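PDB 2FNA: conserved hypothetical protein from Sulfolobus solfataricus, which probably binds and hydrolyses ATP as an archaeal AAA+ ATPase, and binds ADP with a magnesium ion. Local coordinates for residues Phe16-Glu21 with Lys207-Glu212; Thr33-Leu36 with Gly42-Ser45; Glu216-Gly221 with Lys230-Val235. One frame throughout, in Å; residues are numbered along the deposited sequence.

Contact 1: residues Phe16-Glu21 with Lys207-Glu212; sequences FDREKE and KPFSRE. With ADP (adenosine-5'-diphosphate), chain D.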
loop_
_atom_site.group_PDB
_atom_site.type_symbol
_atom_site.label_atom_id
_atom_site.label_comp_id
_atom_site.label_asym_id
_atom_site.label_seq_id
_atom_site.Cartn_x
_atom_site.Cartn_y
_atom_site.Cartn_z
ATOM N N PHE A 16 11.528 -14.025 -0.469
ATOM C CA PHE A 16 10.931 -15.374 -0.303
ATOM C C PHE A 16 9.653 -15.598 -1.124
ATOM O O PHE A 16 8.648 -14.928 -0.893
ATOM C CB PHE A 16 10.589 -15.588 1.158
ATOM C CG PHE A 16 9.928 -16.891 1.445
ATOM C CD1 PHE A 16 10.596 -18.084 1.213
ATOM C CD2 PHE A 16 8.658 -16.940 2.008
ATOM C CE1 PHE A 16 9.994 -19.286 1.504
ATOM C CE2 PHE A 16 8.058 -18.148 2.312
ATOM C CZ PHE A 16 8.717 -19.313 2.064
ATOM N N ASP A 17 9.701 -16.575 -2.034
ATOM C CA ASP A 17 8.589 -16.995 -2.896
ATOM C C ASP A 17 7.763 -15.856 -3.466
ATOM O O ASP A 17 8.331 -14.980 -4.121
ATOM C CB ASP A 17 7.707 -18.076 -2.236
ATOM C CG ASP A 17 7.015 -19.019 -3.270
ATOM O OD1 ASP A 17 6.976 -18.753 -4.520
ATOM O OD2 ASP A 17 6.507 -20.070 -2.804
ATOM N N ARG A 18 6.443 -15.882 -3.226
ATOM C CA ARG A 18 5.466 -15.122 -4.018
ATOM C C ARG A 18 5.695 -15.185 -5.535
ATOM O O ARG A 18 5.444 -14.211 -6.235
ATOM C CB ARG A 18 5.408 -13.647 -3.590
ATOM C CG ARG A 18 5.365 -13.411 -2.136
ATOM C CD ARG A 18 4.085 -13.889 -1.445
ATOM N NE ARG A 18 3.908 -13.077 -0.259
ATOM C CZ ARG A 18 3.059 -13.333 0.726
ATOM N NH1 ARG A 18 2.285 -14.410 0.682
ATOM N NH2 ARG A 18 2.984 -12.470 1.742
ATOM N N GLU A 19 6.138 -16.326 -6.053
ATOM C CA GLU A 19 6.448 -16.426 -7.476
ATOM C C GLU A 19 5.236 -16.269 -8.389
ATOM O O GLU A 19 5.336 -15.638 -9.425
ATOM C CB GLU A 19 7.197 -17.733 -7.789
ATOM C CG GLU A 19 8.523 -17.813 -7.034
ATOM C CD GLU A 19 9.643 -18.523 -7.789
ATOM O OE1 GLU A 19 9.375 -19.519 -8.510
ATOM O OE2 GLU A 19 10.806 -18.078 -7.632
ATOM N N LYS A 20 4.091 -16.843 -8.014
ATOM C CA LYS A 20 2.873 -16.717 -8.812
ATOM C C LYS A 20 2.429 -15.257 -8.863
ATOM O O LYS A 20 1.983 -14.775 -9.898
ATOM C CB LYS A 20 1.717 -17.549 -8.213
ATOM C CG LYS A 20 1.958 -19.043 -8.211
ATOM N N GLU A 21 2.548 -14.561 -7.728
ATOM C CA GLU A 21 2.127 -13.173 -7.647
ATOM C C GLU A 21 2.998 -12.273 -8.512
ATOM O O GLU A 21 2.481 -11.419 -9.210
ATOM C CB GLU A 21 2.103 -12.684 -6.205
ATOM C CG GLU A 21 1.009 -13.321 -5.356
ATOM C CD GLU A 21 1.343 -14.734 -4.880
ATOM O OE1 GLU A 21 2.487 -15.191 -5.070
ATOM O OE2 GLU A 21 0.442 -15.401 -4.329
ATOM N N LYS A 207 -1.114 -12.029 0.898
ATOM C CA LYS A 207 -1.700 -12.363 2.190
ATOM C C LYS A 207 -0.549 -12.516 3.163
ATOM O O LYS A 207 0.578 -12.748 2.747
ATOM C CB LYS A 207 -2.600 -13.628 2.080
ATOM C CG LYS A 207 -3.950 -13.298 1.382
ATOM C CD LYS A 207 -4.857 -14.466 1.285
ATOM C CE LYS A 207 -6.090 -14.153 0.418
ATOM N NZ LYS A 207 -6.893 -12.963 0.927
ATOM N N PRO A 208 -0.817 -12.338 4.461
ATOM C CA PRO A 208 0.142 -12.720 5.475
ATOM C C PRO A 208 0.616 -14.137 5.238
ATOM O O PRO A 208 -0.147 -14.974 4.708
ATOM C CB PRO A 208 -0.699 -12.707 6.757
ATOM C CG PRO A 208 -1.718 -11.686 6.499
ATOM C CD PRO A 208 -2.060 -11.830 5.051
ATOM N N PHE A 209 1.827 -14.443 5.670
ATOM C CA PHE A 209 2.253 -15.837 5.704
ATOM C C PHE A 209 1.377 -16.698 6.613
ATOM O O PHE A 209 0.996 -16.285 7.723
ATOM C CB PHE A 209 3.708 -15.943 6.157
ATOM C CG PHE A 209 4.712 -15.281 5.225
ATOM C CD1 PHE A 209 4.575 -15.339 3.861
ATOM C CD2 PHE A 209 5.840 -14.671 5.737
ATOM C CE1 PHE A 209 5.522 -14.732 3.023
ATOM C CE2 PHE A 209 6.802 -14.089 4.901
ATOM C CZ PHE A 209 6.646 -14.141 3.545
ATOM N N SER A 210 1.048 -17.906 6.132
ATOM C CA SER A 210 0.544 -18.950 6.993
ATOM C C SER A 210 1.668 -19.391 7.945
ATOM O O SER A 210 2.825 -18.944 7.834
ATOM C CB SER A 210 0.125 -20.139 6.144
ATOM O OG SER A 210 1.297 -20.761 5.640
ATOM N N ARG A 211 1.336 -20.290 8.870
ATOM C CA ARG A 211 2.301 -20.802 9.843
ATOM C C ARG A 211 3.484 -21.418 9.149
ATOM O O ARG A 211 4.642 -21.187 9.521
ATOM C CB ARG A 211 1.655 -21.846 10.745
ATOM C CG ARG A 211 2.556 -22.366 11.808
ATOM C CD ARG A 211 1.852 -23.434 12.639
ATOM N NE ARG A 211 2.761 -24.498 13.090
ATOM C CZ ARG A 211 3.298 -25.432 12.295
ATOM N NH1 ARG A 211 3.035 -25.471 10.995
ATOM N NH2 ARG A 211 4.110 -26.347 12.806
ATOM N N GLU A 212 3.169 -22.206 8.133
ATOM C CA GLU A 212 4.144 -22.995 7.403
ATOM C C GLU A 212 5.009 -22.120 6.507
ATOM O O GLU A 212 6.198 -22.360 6.395
ATOM C CB GLU A 212 3.432 -24.129 6.614
ATOM C CG GLU A 212 2.674 -25.175 7.510
ATOM C CD GLU A 212 1.290 -24.704 8.087
ATOM O OE1 GLU A 212 0.683 -23.714 7.596
ATOM O OE2 GLU A 212 0.806 -25.343 9.054
HETATM P PB ADP D . 4.060 -3.230 1.657
HETATM O O1B ADP D . 3.043 -4.278 1.335
HETATM O O2B ADP D . 3.740 -2.513 2.964
HETATM O O3B ADP D . 4.472 -2.326 0.544
HETATM P PA ADP D . 6.934 -3.911 1.684
HETATM O O1A ADP D . 7.316 -4.294 0.290
HETATM O O2A ADP D . 7.304 -2.523 2.000
HETATM O O3A ADP D . 5.375 -4.157 2.080
HETATM O "O5'" ADP D . 7.557 -5.020 2.636
HETATM C "C5'" ADP D . 7.566 -4.893 4.069
HETATM C "C4'" ADP D . 8.863 -5.469 4.631
HETATM O "O4'" ADP D . 8.867 -6.883 4.593
HETATM C "C3'" ADP D . 10.100 -5.063 3.892
HETATM O "O3'" ADP D . 11.190 -5.094 4.838
HETATM C "C2'" ADP D . 10.320 -6.177 2.893
HETATM O "O2'" ADP D . 11.683 -6.323 2.522
HETATM C "C1'" ADP D . 9.863 -7.357 3.704
HETATM N N9 ADP D . 9.238 -8.439 2.950
HETATM C C8 ADP D . 7.917 -8.569 2.704
HETATM N N7 ADP D . 7.677 -9.706 2.052
HETATM C C5 ADP D . 8.870 -10.315 1.851
HETATM C C6 ADP D . 9.354 -11.566 1.228
HETATM N N6 ADP D . 8.487 -12.412 0.635
HETATM N N1 ADP D . 10.689 -11.844 1.270
HETATM C C2 ADP D . 11.572 -11.021 1.867
HETATM N N3 ADP D . 11.204 -9.873 2.460
HETATM C C4 ADP D . 9.896 -9.492 2.481
HETATM O O HOH W 1 0.607 -15.936 2.070
HETATM O O HOH W 2 -0.777 -14.171 -1.290
#

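Contact 2: residues Thr33-Leu36 with Gly42-Ser45; sequences TLVL and GKSS. With MG (magnesium ion), chain C; ADP (adenosine-5'-diphosphate), chain D.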
loop_
_atom_site.group_PDB
_atom_site.type_symbol
_atom_site.label_atom_id
_atom_site.label_comp_id
_atom_site.label_asym_id
_atom_site.label_seq_id
_atom_site.Cartn_x
_atom_site.Cartn_y
_atom_site.Cartn_z
ATOM N N THR A 33 -3.287 -2.961 -13.357
ATOM C CA THR A 33 -2.967 -4.040 -12.442
ATOM C C THR A 33 -3.093 -3.471 -11.014
ATOM O O THR A 33 -2.516 -2.401 -10.703
ATOM C CB THR A 33 -1.571 -4.623 -12.737
ATOM O OG1 THR A 33 -1.580 -5.281 -14.014
ATOM C CG2 THR A 33 -1.104 -5.585 -11.641
ATOM N N LEU A 34 -3.913 -4.145 -10.195
ATOM C CA LEU A 34 -4.052 -3.828 -8.775
ATOM C C LEU A 34 -3.176 -4.772 -7.955
ATOM O O LEU A 34 -3.155 -5.986 -8.165
ATOM C CB LEU A 34 -5.499 -3.921 -8.286
ATOM C CG LEU A 34 -6.517 -2.961 -8.886
ATOM C CD1 LEU A 34 -7.768 -3.074 -8.054
ATOM C CD2 LEU A 34 -6.033 -1.492 -8.942
ATOM N N VAL A 35 -2.422 -4.185 -7.039
ATOM C CA VAL A 35 -1.644 -4.957 -6.081
ATOM C C VAL A 35 -2.262 -4.693 -4.718
ATOM O O VAL A 35 -2.224 -3.571 -4.209
ATOM C CB VAL A 35 -0.126 -4.606 -6.118
ATOM C CG1 VAL A 35 0.643 -5.467 -5.105
ATOM C CG2 VAL A 35 0.463 -4.871 -7.557
ATOM N N LEU A 36 -2.823 -5.741 -4.139
ATOM C CA LEU A 36 -3.498 -5.655 -2.855
ATOM C C LEU A 36 -2.753 -6.399 -1.740
ATOM O O LEU A 36 -1.874 -7.221 -1.982
ATOM C CB LEU A 36 -4.933 -6.213 -2.983
ATOM C CG LEU A 36 -5.765 -5.684 -4.162
ATOM C CD1 LEU A 36 -7.085 -6.416 -4.284
ATOM C CD2 LEU A 36 -6.020 -4.203 -4.019
ATOM N N GLY A 42 4.444 -6.976 1.359
ATOM C CA GLY A 42 5.420 -7.059 0.285
ATOM C C GLY A 42 4.995 -6.419 -1.014
ATOM O O GLY A 42 5.606 -6.694 -2.060
ATOM N N LYS A 43 3.969 -5.560 -0.969
ATOM C CA LYS A 43 3.419 -4.986 -2.204
ATOM C C LYS A 43 4.486 -4.145 -2.902
ATOM O O LYS A 43 4.771 -4.367 -4.064
ATOM C CB LYS A 43 2.151 -4.160 -1.958
ATOM C CG LYS A 43 0.964 -4.917 -1.369
ATOM C CD LYS A 43 -0.240 -4.010 -1.184
ATOM C CE LYS A 43 -0.006 -2.867 -0.172
ATOM N NZ LYS A 43 0.282 -3.370 1.187
ATOM N N SER A 44 5.095 -3.192 -2.195
ATOM C CA SER A 44 6.105 -2.339 -2.835
ATOM C C SER A 44 7.284 -3.188 -3.335
ATOM O O SER A 44 7.830 -2.928 -4.412
ATOM C CB SER A 44 6.577 -1.196 -1.913
ATOM O OG SER A 44 5.516 -0.316 -1.544
ATOM N N SER A 45 7.653 -4.220 -2.572
ATOM C CA SER A 45 8.701 -5.175 -2.977
ATOM C C SER A 45 8.442 -5.880 -4.324
ATOM O O SER A 45 9.333 -5.911 -5.222
ATOM C CB SER A 45 8.951 -6.219 -1.862
ATOM O OG SER A 45 9.371 -5.635 -0.616
HETATM MG MG MG C . 4.442 -0.326 0.321
HETATM P PB ADP D . 4.060 -3.230 1.657
HETATM O O1B ADP D . 3.043 -4.278 1.335
HETATM O O2B ADP D . 3.740 -2.513 2.964
HETATM O O3B ADP D . 4.472 -2.326 0.544
HETATM P PA ADP D . 6.934 -3.911 1.684
HETATM O O1A ADP D . 7.316 -4.294 0.290
HETATM O O2A ADP D . 7.304 -2.523 2.000
HETATM O O3A ADP D . 5.375 -4.157 2.080
HETATM O "O5'" ADP D . 7.557 -5.020 2.636
HETATM C "C5'" ADP D . 7.566 -4.893 4.069
HETATM C "C4'" ADP D . 8.863 -5.469 4.631
HETATM O "O4'" ADP D . 8.867 -6.883 4.593
HETATM C "C3'" ADP D . 10.100 -5.063 3.892
HETATM O "O3'" ADP D . 11.190 -5.094 4.838
HETATM C "C2'" ADP D . 10.320 -6.177 2.893
HETATM O "O2'" ADP D . 11.683 -6.323 2.522
HETATM C "C1'" ADP D . 9.863 -7.357 3.704
HETATM N N9 ADP D . 9.238 -8.439 2.950
HETATM C C8 ADP D . 7.917 -8.569 2.704
HETATM N N7 ADP D . 7.677 -9.706 2.052
HETATM C C5 ADP D . 8.870 -10.315 1.851
HETATM C C6 ADP D . 9.354 -11.566 1.228
HETATM N N6 ADP D . 8.487 -12.412 0.635
HETATM N N1 ADP D . 10.689 -11.844 1.270
HETATM C C2 ADP D . 11.572 -11.021 1.867
HETATM N N3 ADP D . 11.204 -9.873 2.460
HETATM C C4 ADP D . 9.896 -9.492 2.481
HETATM O O HOH W 3 3.358 -0.098 2.129
HETATM O O HOH W 4 2.827 -0.213 -0.840
HETATM O O HOH W 5 6.330 -0.267 1.253
HETATM O O HOH W 6 4.570 1.786 0.087
#

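Contact 3: residues Glu216-Gly221 with Lys230-Val235; sequences EFLRRG and KDYEVV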
loop_
_atom_site.group_PDB
_atom_site.type_symbol
_atom_site.label_atom_id
_atom_site.label_comp_id
_atom_site.label_asym_id
_atom_site.label_seq_id
_atom_site.Cartn_x
_atom_site.Cartn_y
_atom_site.Cartn_z
ATOM N N GLU A 216 9.001 -21.338 7.048
ATOM C CA GLU A 216 9.896 -21.523 5.919
ATOM C C GLU A 216 10.666 -20.242 5.561
ATOM O O GLU A 216 11.799 -20.320 5.127
ATOM C CB GLU A 216 9.124 -22.072 4.719
ATOM C CG GLU A 216 9.996 -22.452 3.520
ATOM C CD GLU A 216 11.189 -23.369 3.874
ATOM O OE1 GLU A 216 11.057 -24.274 4.743
ATOM O OE2 GLU A 216 12.262 -23.169 3.263
ATOM N N PHE A 217 10.055 -19.072 5.750
ATOM C CA PHE A 217 10.704 -17.770 5.484
ATOM C C PHE A 217 11.896 -17.556 6.416
ATOM O O PHE A 217 13.000 -17.187 5.998
ATOM C CB PHE A 217 9.661 -16.646 5.671
ATOM C CG PHE A 217 10.227 -15.260 5.656
ATOM C CD1 PHE A 217 10.734 -14.732 4.483
ATOM C CD2 PHE A 217 10.243 -14.475 6.805
ATOM C CE1 PHE A 217 11.254 -13.467 4.433
ATOM C CE2 PHE A 217 10.754 -13.203 6.769
ATOM C CZ PHE A 217 11.280 -12.680 5.573
ATOM N N LEU A 218 11.661 -17.792 7.696
ATOM C CA LEU A 218 12.699 -17.627 8.715
ATOM C C LEU A 218 13.811 -18.639 8.514
ATOM O O LEU A 218 14.983 -18.277 8.551
ATOM C CB LEU A 218 12.105 -17.856 10.086
ATOM C CG LEU A 218 11.161 -16.754 10.527
ATOM C CD1 LEU A 218 10.642 -17.138 11.843
ATOM C CD2 LEU A 218 11.897 -15.412 10.605
ATOM N N ARG A 219 13.403 -19.900 8.326
ATOM C CA ARG A 219 14.331 -21.004 8.043
ATOM C C ARG A 219 15.254 -20.628 6.904
ATOM O O ARG A 219 16.458 -20.776 6.988
ATOM C CB ARG A 219 13.580 -22.293 7.653
ATOM C CG ARG A 219 14.448 -23.538 7.743
ATOM C CD ARG A 219 13.987 -24.728 6.854
ATOM N NE ARG A 219 14.048 -24.625 5.378
ATOM C CZ ARG A 219 14.886 -23.895 4.632
ATOM N NH1 ARG A 219 15.804 -23.108 5.155
ATOM N NH2 ARG A 219 14.796 -23.943 3.307
ATOM N N ARG A 220 14.684 -20.119 5.825
ATOM C CA ARG A 220 15.492 -19.713 4.691
ATOM C C ARG A 220 16.475 -18.580 5.019
ATOM O O ARG A 220 17.606 -18.601 4.563
ATOM C CB ARG A 220 14.615 -19.336 3.509
ATOM C CG ARG A 220 15.416 -18.664 2.437
ATOM C CD ARG A 220 14.786 -18.698 1.086
ATOM N NE ARG A 220 15.405 -17.634 0.302
ATOM C CZ ARG A 220 15.028 -17.272 -0.915
ATOM N NH1 ARG A 220 14.023 -17.908 -1.516
ATOM N NH2 ARG A 220 15.664 -16.266 -1.524
ATOM N N GLY A 221 16.074 -17.602 5.824
ATOM C CA GLY A 221 16.956 -16.470 6.106
ATOM C C GLY A 221 18.073 -16.826 7.061
ATOM O O GLY A 221 19.192 -16.286 6.981
ATOM N N LYS A 230 16.183 -22.761 16.202
ATOM C CA LYS A 230 15.280 -23.855 16.600
ATOM C C LYS A 230 13.820 -23.429 16.863
ATOM O O LYS A 230 12.868 -24.168 16.527
ATOM C CB LYS A 230 15.860 -24.571 17.830
ATOM C CG LYS A 230 16.965 -25.582 17.503
ATOM N N ASP A 231 13.649 -22.221 17.393
ATOM C CA ASP A 231 12.371 -21.761 17.951
ATOM C C ASP A 231 11.381 -21.118 16.958
ATOM O O ASP A 231 10.796 -20.080 17.248
ATOM C CB ASP A 231 12.685 -20.739 19.046
ATOM C CG ASP A 231 13.440 -21.337 20.182
ATOM O OD1 ASP A 231 12.834 -22.141 20.920
ATOM O OD2 ASP A 231 14.632 -20.994 20.327
ATOM N N TYR A 232 11.181 -21.729 15.801
ATOM C CA TYR A 232 10.331 -21.135 14.791
ATOM C C TYR A 232 8.875 -20.976 15.251
ATOM O O TYR A 232 8.228 -20.009 14.894
ATOM C CB TYR A 232 10.375 -21.951 13.512
ATOM C CG TYR A 232 11.725 -22.001 12.855
ATOM C CD1 TYR A 232 12.192 -20.930 12.086
ATOM C CD2 TYR A 232 12.532 -23.125 12.974
ATOM C CE1 TYR A 232 13.453 -20.973 11.484
ATOM C CE2 TYR A 232 13.770 -23.192 12.351
ATOM C CZ TYR A 232 14.223 -22.126 11.600
ATOM O OH TYR A 232 15.456 -22.213 11.001
ATOM N N GLU A 233 8.367 -21.921 16.042
ATOM C CA GLU A 233 6.948 -21.920 16.407
ATOM C C GLU A 233 6.613 -20.794 17.357
ATOM O O GLU A 233 5.568 -20.160 17.218
ATOM C CB GLU A 233 6.541 -23.243 17.066
ATOM C CG GLU A 233 6.659 -24.444 16.181
ATOM C CD GLU A 233 5.621 -24.455 15.106
ATOM O OE1 GLU A 233 4.479 -24.006 15.357
ATOM O OE2 GLU A 233 5.956 -24.918 14.001
ATOM N N VAL A 234 7.482 -20.540 18.325
ATOM C CA VAL A 234 7.246 -19.443 19.239
ATOM C C VAL A 234 7.316 -18.101 18.508
ATOM O O VAL A 234 6.597 -17.171 18.862
ATOM C CB VAL A 234 8.188 -19.442 20.478
ATOM C CG1 VAL A 234 9.615 -19.200 20.100
ATOM C CG2 VAL A 234 7.729 -18.383 21.488
ATOM N N VAL A 235 8.174 -18.004 17.492
ATOM C CA VAL A 235 8.274 -16.759 16.746
ATOM C C VAL A 235 6.939 -16.528 16.044
ATOM O O VAL A 235 6.376 -15.467 16.174
ATOM C CB VAL A 235 9.444 -16.725 15.740
ATOM C CG1 VAL A 235 9.419 -15.406 14.922
ATOM C CG2 VAL A 235 10.769 -16.849 16.445
#

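Contact 1: residues Phe16-Glu21 with Lys207-Glu212
Phe16 and Phe209 meet as an offset edge-to-face pair: the edge of the Phe16 ring is turned toward the face of Phe209, with the planes 82° apart and the ring centroids separated by 5.6 Å. The touching atoms are Phe16 CD2 and Phe209 CZ, at 3.8 Å. Phe16 can present that edge because its CG stands anti to the backbone N (chi1 178°), which carries the ring away from the adenine. The backbone of the same residue is left to read the base, Phe16 N donating to N1 of ADP and Phe16 O accepting from N6 at 2.9 Å, the two-bond pattern that suits an adenine. Phe209 has N6 at its own edge, near the ring plane, so the base and both phenyl groups share one corner of the nucleotide pocket. Arg18 supplies the polar half. Its guanidinium lies with one face over Phe209 CE1, the two planes 38° apart, while NH2 donates to Lys207 O at 2.6 Å. That carbonyl is approached almost end-on, and lies somewhat out of the guanidinium plane; the second bond, from Arg18 NH1, is weak. NH1 also donates to a water that lies 2.9 Å from Pro208 O and can donate to it, so Lys207 O grips the guanidinium directly and the water links it to Pro208. In the fold, the contact joins the turn leading into helix 19-27 with the link between strand 202-206 and helix 211-225; Arg18 also rests on Leu206 at the sheet edge, and Pro243 of helix 243-256 touches both Arg18 and Phe209.

Contact 2: residues Thr33-Leu36 with Gly42-Ser45
Lys43 crosses to the strand with its aliphatic chain: CB lies 3.7 Å from Val35 CG1, and CD packs against the backbone where Val35 passes into Leu36, 3.5 Å from Leu36 C. Strand 32-37 leads through a loop into helix 43-54 in the manner of a Walker A motif (P-loop), as expected of this P-loop NTPase family. The helix begins from Gly42, whose N donates to the bridging oxygen O3A of ADP and, weakly, to O1B. Its phi of 107° is a backbone shape natural to glycine, and the residue lies close against the nucleotide. At Lys43 the backbone N points at ADP O1B, 2.8 Å away, and the side chain returns to the same oxygen: bends at chi3 and chi4 curl it back until NZ is 2.9 Å from O1B. NZ is also hydrogen-bonded to Ser178 OG and Gly37 O, which fixes the ammonium against the phosphate. Ser44 divides its work, N donating to ADP O3B while OG binds the magnesium ion at 2.1 Å. ADP O3B and four waters complete six ligands, and Asp144 accepts a hydrogen bond from the Ser44 hydroxyl. At Ser45 both N and OG donate to ADP O1A, the hydroxyl at 2.6 Å, so the grip passes from the beta to the alpha phosphate. Successive amides at the helix start therefore face the diphosphate, and together with the lysine and the metal would be expected to offset much of its negative charge. Against the strand the lysine makes van der Waals contacts alone, its methylenes lying on Val35 and the Leu36 backbone while its charged end is held at O1B.

Contact 3: residues Glu216-Gly221 with Lys230-Val235
A pair of helices joined by a short connection, 211-225 and 232-239, probably belongs to the helical lid subdomain expected of an AAA+ protein, and Tyr232, at the first turn of the second helix, bridges them. Its ring is inserted beside the first helix at the step from Leu218 to Arg219. Leu218 CB meets the ring at its edge, near the plane, 3.7 Å from Tyr232 CD1. Further along the ring, CE1 comes to 3.3 Å from Arg219 N, an oblique approach to the main chain of the helix. The phenol oxygen rests on the backbone too, Tyr232 OH lying 3.4 Å from Arg219 CA, with CB and CG of the arginine just beyond. In one of two modelled conformers, a bend at chi3 leads the guanidinium away from the tyrosine and into a tentative salt bridge with Glu216, one turn back. Deeper in the interface Leu218 and Val235 reach toward each other tip to tip, CD1 of the leucine lying 3.7 Å from CG1 of the valine. Phe249 of helix 243-256 packs on both of these side chains, and Phe229 meets the Tyr232 ring from the connecting segment. A salt bridge between Arg211 and Glu233 adds an ionic link between the same two helices nearby. Between residues 216-221 and 230-235 themselves the contact is one of van der Waals packing, with Tyr232, Leu218 and Val235 at its centre and Arg219 at the margin, so the fit here depends on shape and on apolar surface rather than on paired charges.

Overall arrangement
From the N terminus, the turn at 16-21 is the first half of contact 1, whose partner at 207-212 arrives only after all five strands of the parallel sheet have been laid down. Contact 2 falls within that large loop as a short local closure, strand 32-37 to helix 43-54, its centre about 13 Å from that of contact 1. The two do not touch directly, yet both hold ADP, one at the base and the other at the phosphates. Contact 3 follows in series and closes a small loop between helices. It shares helix 211-225 with contact 1 and touches it through Phe217, on Phe16 and Phe209, and through the Arg211-Glu233 salt bridge, tying the nucleotide pocket to the helical region.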